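Local coordinates for extracellular solute-binding protein family 1 (Alicyclobacillus acidocaldarius subsp. acidocaldarius, PDB 4OVJ), which probably captures a solute, perhaps a sugar, outside the cell membrane and hands it to an ABC-type importer, as other family 1 solute-binding proteins do, at residues 156-160 and 190-194; 179-184 and 217-221. One frame throughout, in Å; residues are numbered along the deposited sequence.

Contact 1: 156-160 and 190-194; sequences QRVSW and YWARQ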
loop_
_atom_site.group_PDB
_atom_site.type_symbol
_atom_site.label_atom_id
_atom_site.label_comp_id
_atom_site.label_asym_id
_atom_site.label_seq_id
_atom_site.Cartn_x
_atom_site.Cartn_y
_atom_site.Cartn_z
ATOM N N GLN A 156 10.449 -3.210 18.633
ATOM C CA GLN A 156 10.520 -1.749 18.690
ATOM C C GLN A 156 11.072 -1.216 17.382
ATOM O O GLN A 156 11.862 -1.884 16.698
ATOM C CB GLN A 156 11.371 -1.277 19.879
ATOM C CG GLN A 156 12.881 -1.387 19.708
ATOM C CD GLN A 156 13.492 -2.719 20.144
ATOM O OE1 GLN A 156 12.801 -3.737 20.418
ATOM N NE2 GLN A 156 14.814 -2.727 20.182
ATOM N N ARG A 157 10.678 -0.003 17.025
ATOM C CA ARG A 157 11.209 0.582 15.816
ATOM C C ARG A 157 12.661 0.983 16.049
ATOM O O ARG A 157 12.989 1.573 17.091
ATOM C CB ARG A 157 10.395 1.771 15.373
ATOM C CG ARG A 157 10.543 2.035 13.893
ATOM C CD ARG A 157 9.760 3.262 13.463
ATOM N NE ARG A 157 9.724 3.334 12.011
ATOM C CZ ARG A 157 9.281 4.370 11.320
ATOM N NH1 ARG A 157 8.792 5.433 11.955
ATOM N NH2 ARG A 157 9.303 4.331 9.993
ATOM N N VAL A 158 13.524 0.695 15.081
ATOM C CA VAL A 158 14.936 0.986 15.221
ATOM C C VAL A 158 15.466 1.697 13.987
ATOM O O VAL A 158 14.787 1.753 12.968
ATOM C CB VAL A 158 15.763 -0.298 15.458
ATOM C CG1 VAL A 158 15.446 -0.910 16.812
ATOM C CG2 VAL A 158 15.531 -1.303 14.349
ATOM N N SER A 159 16.676 2.230 14.094
ATOM C CA SER A 159 17.357 2.812 12.944
ATOM C C SER A 159 17.928 1.714 12.055
ATOM O O SER A 159 18.095 0.572 12.484
ATOM C CB SER A 159 18.504 3.697 13.386
ATOM O OG SER A 159 19.518 2.890 13.945
ATOM N N TRP A 160 18.262 2.075 10.825
ATOM C CA TRP A 160 18.892 1.114 9.908
ATOM C C TRP A 160 20.178 0.513 10.501
ATOM O O TRP A 160 20.415 -0.692 10.394
ATOM C CB TRP A 160 19.217 1.783 8.570
ATOM C CG TRP A 160 18.043 2.062 7.694
ATOM C CD1 TRP A 160 17.589 3.277 7.318
ATOM C CD2 TRP A 160 17.214 1.104 7.029
ATOM N NE1 TRP A 160 16.512 3.151 6.497
ATOM C CE2 TRP A 160 16.268 1.820 6.287
ATOM C CE3 TRP A 160 17.179 -0.298 6.997
ATOM C CZ2 TRP A 160 15.293 1.194 5.519
ATOM C CZ3 TRP A 160 16.220 -0.921 6.230
ATOM C CH2 TRP A 160 15.289 -0.174 5.490
ATOM N N TYR A 190 11.129 4.120 -0.156
ATOM C CA TYR A 190 11.096 4.371 1.282
ATOM C C TYR A 190 12.395 5.026 1.767
ATOM O O TYR A 190 12.366 6.067 2.414
ATOM C CB TYR A 190 10.811 3.053 2.008
ATOM C CG TYR A 190 10.827 3.120 3.508
ATOM C CD1 TYR A 190 9.740 3.604 4.222
ATOM C CD2 TYR A 190 11.936 2.681 4.220
ATOM C CE1 TYR A 190 9.774 3.657 5.608
ATOM C CE2 TYR A 190 11.976 2.734 5.597
ATOM C CZ TYR A 190 10.890 3.213 6.284
ATOM O OH TYR A 190 10.932 3.271 7.647
ATOM N N TRP A 191 13.529 4.451 1.394
ATOM C CA TRP A 191 14.850 5.020 1.675
ATOM C C TRP A 191 15.024 6.422 1.109
ATOM O O TRP A 191 15.499 7.319 1.800
ATOM C CB TRP A 191 15.923 4.076 1.106
ATOM C CG TRP A 191 17.353 4.467 1.353
ATOM C CD1 TRP A 191 18.091 5.347 0.633
ATOM C CD2 TRP A 191 18.224 3.939 2.359
ATOM N NE1 TRP A 191 19.369 5.415 1.133
ATOM C CE2 TRP A 191 19.479 4.554 2.189
ATOM C CE3 TRP A 191 18.071 2.980 3.369
ATOM C CZ2 TRP A 191 20.576 4.258 3.003
ATOM C CZ3 TRP A 191 19.167 2.691 4.192
ATOM C CH2 TRP A 191 20.392 3.333 4.002
ATOM N N ALA A 192 14.638 6.606 -0.147
ATOM C CA ALA A 192 14.767 7.904 -0.782
ATOM C C ALA A 192 13.977 8.948 -0.016
ATOM O O ALA A 192 14.477 10.044 0.223
ATOM C CB ALA A 192 14.304 7.862 -2.218
ATOM N N ARG A 193 12.753 8.605 0.370
ATOM C CA ARG A 193 11.900 9.541 1.118
ATOM C C ARG A 193 12.533 9.926 2.460
ATOM O O ARG A 193 12.456 11.080 2.879
ATOM C CB ARG A 193 10.507 8.960 1.314
ATOM C CG ARG A 193 9.633 9.033 0.063
ATOM C CD ARG A 193 8.431 8.111 0.171
ATOM N NE ARG A 193 7.655 8.298 1.410
ATOM C CZ ARG A 193 6.587 9.093 1.574
ATOM N NH1 ARG A 193 6.102 9.840 0.587
ATOM N NH2 ARG A 193 5.990 9.149 2.760
ATOM N N GLN A 194 13.203 8.970 3.107
ATOM C CA GLN A 194 13.918 9.267 4.353
ATOM C C GLN A 194 15.045 10.278 4.161
ATOM O O GLN A 194 15.435 10.964 5.101
ATOM C CB GLN A 194 14.507 8.016 4.965
ATOM C CG GLN A 194 13.504 6.970 5.345
ATOM C CD GLN A 194 14.167 5.725 5.863
ATOM O OE1 GLN A 194 15.133 5.233 5.275
ATOM N NE2 GLN A 194 13.685 5.230 6.993
#
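Trp160 reaches across to three residues of helix 185-194. CB points toward that helix, and CG is anti to the carbonyl carbon (chi1 -73°), which lays the indole against it. CG and CD1 lie against the six-membered ring of Trp191, Trp160 CD1 being 3.6 Å from Trp191 CZ3. That carbon sits over one face of the Trp160 indole, near its rim; the two ring planes are inclined at 48°, an oblique meeting. Next comes Trp160 NE1, the one polar atom of the indole, which donates an almost straight hydrogen bond of 2.8 Å to Gln194 OE1. The acceptor lies in the indole plane and offers a lone pair, while the amide stands nearly perpendicular to the ring. At the far side, Trp160 CZ2 packs 3.7 Å from Tyr190 CE2, at the edge of the tyrosine ring. This joins the start of helix 160-174, just after the N-cap Ser159, to the end of helix 185-194 in one lobe of a periplasmic-binding-protein fold; Tyr190, Trp191 and Gln194 lie within about one turn. A leucine in place of Trp160 would probably leave Gln194 OE1 without its N-H donor and open a gap beside Trp191. Gln194 suits its site because its amide both accepts and donates, NE2 bonding Pro281 O. Tyr190 OH likewise gives its proton to Pro281 O and receives a weak bond from Arg157 NH2 at 3.0 Å. The extended arginine chain carries its guanidinium on to Pro280 O and to a salt bridge with Glu288.

Contact 2: 179-184 and 217-221; sequences ENDDES and YLNYW. With SO4 (sulfate ion), chain B.
Glu183 and Trp221 both start with CG anti to the carbonyl carbon (chi1 -70° and -64°), and the two side chains then run antiparallel alongside one another. Here, in a lobe of the periplasmic-binding-protein fold, the loop before helix 185-194 lies across helix 211-226. Glu183 CG sits over the five-membered ring of Trp221 in a CH-pi contact, 3.5 Å from its centroid. A glutamate suits the spot: its CG methylene covers the indole, CB touches the Tyr217 hydroxyl, and its carboxylate, nearly parallel to the ring, reaches Arg225. Asp181 OD2 shares that arginine, whose charge helps explain the gathering of acids, and Asp181 OD1 lies 2.5 Å from Glu183 OE1. Asp182, centre of an inverse gamma turn, places its backbone N above the six-membered part of the same indole face. Glu179 comes in at the edge instead, Glu179 OE2 being 3.4 Å from Trp221 CH2, while its OE1 takes the N-H of Trp163. Tyr217 OH comes up to the loop backbone, 3.1 Å from Glu183 CA, and is hydrogen-bonded to Thr187 OG1. Ser184, the N-cap of helix 185-194, faces a sulfate. A water donates to both Glu183 OE2 and Leu218 O, each at 2.8 Å.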
loop_
_atom_site.group_PDB
_atom_site.type_symbol
_atom_site.label_atom_id
_atom_site.label_comp_id
_atom_site.label_asym_id
_atom_site.label_seq_id
_atom_site.Cartn_x
_atom_site.Cartn_y
_atom_site.Cartn_z
ATOM N N GLU A 179 17.359 -11.817 7.680
ATOM C CA GLU A 179 16.325 -11.203 6.846
ATOM C C GLU A 179 16.598 -11.520 5.394
ATOM O O GLU A 179 17.722 -11.814 5.028
ATOM C CB GLU A 179 16.321 -9.674 7.036
ATOM C CG GLU A 179 15.161 -8.937 6.353
ATOM C CD GLU A 179 15.269 -7.419 6.446
ATOM O OE1 GLU A 179 15.923 -6.931 7.369
ATOM O OE2 GLU A 179 14.677 -6.700 5.606
ATOM N N ASN A 180 15.560 -11.441 4.575
ATOM C CA ASN A 180 15.714 -11.458 3.126
ATOM C C ASN A 180 16.476 -10.217 2.678
ATOM O O ASN A 180 16.535 -9.212 3.392
ATOM C CB ASN A 180 14.350 -11.456 2.455
ATOM C CG ASN A 180 13.588 -12.757 2.612
ATOM O OD1 ASN A 180 13.951 -13.671 3.374
ATOM N ND2 ASN A 180 12.485 -12.835 1.897
ATOM N N ASP A 181 17.041 -10.270 1.479
ATOM C CA ASP A 181 17.657 -9.095 0.884
ATOM C C ASP A 181 16.512 -8.335 0.223
ATOM O O ASP A 181 16.116 -8.640 -0.900
ATOM C CB ASP A 181 18.737 -9.514 -0.114
ATOM C CG ASP A 181 19.488 -8.337 -0.703
ATOM O OD1 ASP A 181 18.972 -7.191 -0.598
ATOM O OD2 ASP A 181 20.590 -8.565 -1.281
ATOM N N ASP A 182 15.974 -7.352 0.949
ATOM C CA ASP A 182 14.703 -6.724 0.595
ATOM C C ASP A 182 14.905 -5.450 -0.215
ATOM O O ASP A 182 14.391 -4.374 0.114
ATOM C CB ASP A 182 13.880 -6.490 1.862
ATOM C CG ASP A 182 13.350 -7.777 2.430
ATOM O OD1 ASP A 182 12.788 -8.562 1.647
ATOM O OD2 ASP A 182 13.483 -8.023 3.654
ATOM N N GLU A 183 15.666 -5.598 -1.286
ATOM C CA GLU A 183 15.888 -4.521 -2.230
ATOM C C GLU A 183 14.911 -4.611 -3.394
ATOM O O GLU A 183 14.825 -5.622 -4.088
ATOM C CB GLU A 183 17.306 -4.538 -2.759
ATOM C CG GLU A 183 18.344 -4.147 -1.716
ATOM C CD GLU A 183 19.754 -4.411 -2.205
ATOM O OE1 GLU A 183 20.242 -5.551 -2.024
ATOM O OE2 GLU A 183 20.371 -3.480 -2.771
ATOM N N SER A 184 14.217 -3.515 -3.606
ATOM C CA SER A 184 13.263 -3.371 -4.687
ATOM C C SER A 184 13.091 -1.890 -4.910
ATOM O O SER A 184 13.456 -1.066 -4.056
ATOM C CB SER A 184 11.912 -3.990 -4.319
ATOM O OG SER A 184 11.253 -3.243 -3.298
ATOM N N TYR A 217 22.016 3.178 -0.121
ATOM C CA TYR A 217 21.058 2.070 0.009
ATOM C C TYR A 217 21.686 0.769 -0.455
ATOM O O TYR A 217 21.652 -0.255 0.243
ATOM C CB TYR A 217 19.837 2.401 -0.829
ATOM C CG TYR A 217 18.806 1.329 -1.056
ATOM C CD1 TYR A 217 17.763 1.138 -0.173
ATOM C CD2 TYR A 217 18.818 0.578 -2.211
ATOM C CE1 TYR A 217 16.775 0.198 -0.409
ATOM C CE2 TYR A 217 17.842 -0.362 -2.463
ATOM C CZ TYR A 217 16.817 -0.542 -1.556
ATOM O OH TYR A 217 15.833 -1.448 -1.826
ATOM N N LEU A 218 22.282 0.798 -1.632
ATOM C CA LEU A 218 22.908 -0.410 -2.162
ATOM C C LEU A 218 24.029 -0.921 -1.249
ATOM O O LEU A 218 24.165 -2.126 -1.042
ATOM C CB LEU A 218 23.433 -0.165 -3.568
ATOM C CG LEU A 218 22.387 0.127 -4.645
ATOM C CD1 LEU A 218 23.121 0.538 -5.906
ATOM C CD2 LEU A 218 21.461 -1.047 -4.908
ATOM N N ASN A 219 24.824 0.000 -0.706
ATOM C CA ASN A 219 25.917 -0.364 0.201
ATOM C C ASN A 219 25.436 -0.960 1.488
ATOM O O ASN A 219 26.086 -1.860 2.030
ATOM C CB ASN A 219 26.797 0.838 0.510
ATOM C CG ASN A 219 27.838 1.080 -0.562
ATOM O OD1 ASN A 219 28.254 0.148 -1.246
ATOM N ND2 ASN A 219 28.275 2.327 -0.703
ATOM N N TYR A 220 24.304 -0.465 1.985
ATOM C CA TYR A 220 23.722 -0.997 3.206
ATOM C C TYR A 220 23.461 -2.483 3.052
ATOM O O TYR A 220 23.906 -3.284 3.867
ATOM C CB TYR A 220 22.422 -0.273 3.545
ATOM C CG TYR A 220 21.730 -0.809 4.775
ATOM C CD1 TYR A 220 22.149 -0.428 6.038
ATOM C CD2 TYR A 220 20.668 -1.709 4.673
ATOM C CE1 TYR A 220 21.535 -0.919 7.167
ATOM C CE2 TYR A 220 20.036 -2.193 5.806
ATOM C CZ TYR A 220 20.476 -1.792 7.053
ATOM O OH TYR A 220 19.863 -2.261 8.189
ATOM N N TRP A 221 22.774 -2.851 1.978
ATOM C CA TRP A 221 22.460 -4.266 1.748
ATOM C C TRP A 221 23.695 -5.071 1.360
ATOM O O TRP A 221 23.830 -6.222 1.773
ATOM C CB TRP A 221 21.356 -4.422 0.705
ATOM C CG TRP A 221 20.067 -3.821 1.179
ATOM C CD1 TRP A 221 19.577 -2.586 0.869
ATOM C CD2 TRP A 221 19.136 -4.403 2.095
ATOM N NE1 TRP A 221 18.392 -2.368 1.530
ATOM C CE2 TRP A 221 18.095 -3.476 2.280
ATOM C CE3 TRP A 221 19.074 -5.633 2.767
ATOM C CZ2 TRP A 221 17.006 -3.730 3.108
ATOM C CZ3 TRP A 221 17.994 -5.884 3.596
ATOM C CH2 TRP A 221 16.974 -4.942 3.750
HETATM S S SO4 B . 7.856 -4.497 -3.181
HETATM O O1 SO4 B . 8.690 -4.725 -4.377
HETATM O O2 SO4 B . 6.781 -3.510 -3.459
HETATM O O3 SO4 B . 7.205 -5.766 -2.797
HETATM O O4 SO4 B . 8.729 -4.037 -2.082
HETATM O O HOH W 1 23.091 -3.998 -2.771
#

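In the fold
The centres of contact 1 and contact 2 lie about 12 Å apart, and their segments alternate along the chain. Helix 185-194 joins them: Ser184 of contact 2 caps its start, and its last turn carries residues 190-194 of contact 1. Directly, Trp160 O probably accepts a hydrogen bond from Tyr220 OH at 2.8 Å, while Trp191 CZ2 packs 3.6 Å from Tyr217 N. Trp160 CZ3 lies 4.3 Å from Trp221 CZ2, so the two indoles meet loosely. Contact 2 borders the sulfate, probably from the crystallisation liquor, which Tyr139 and Trp260 also bind; whether this marks the solute pocket is not established.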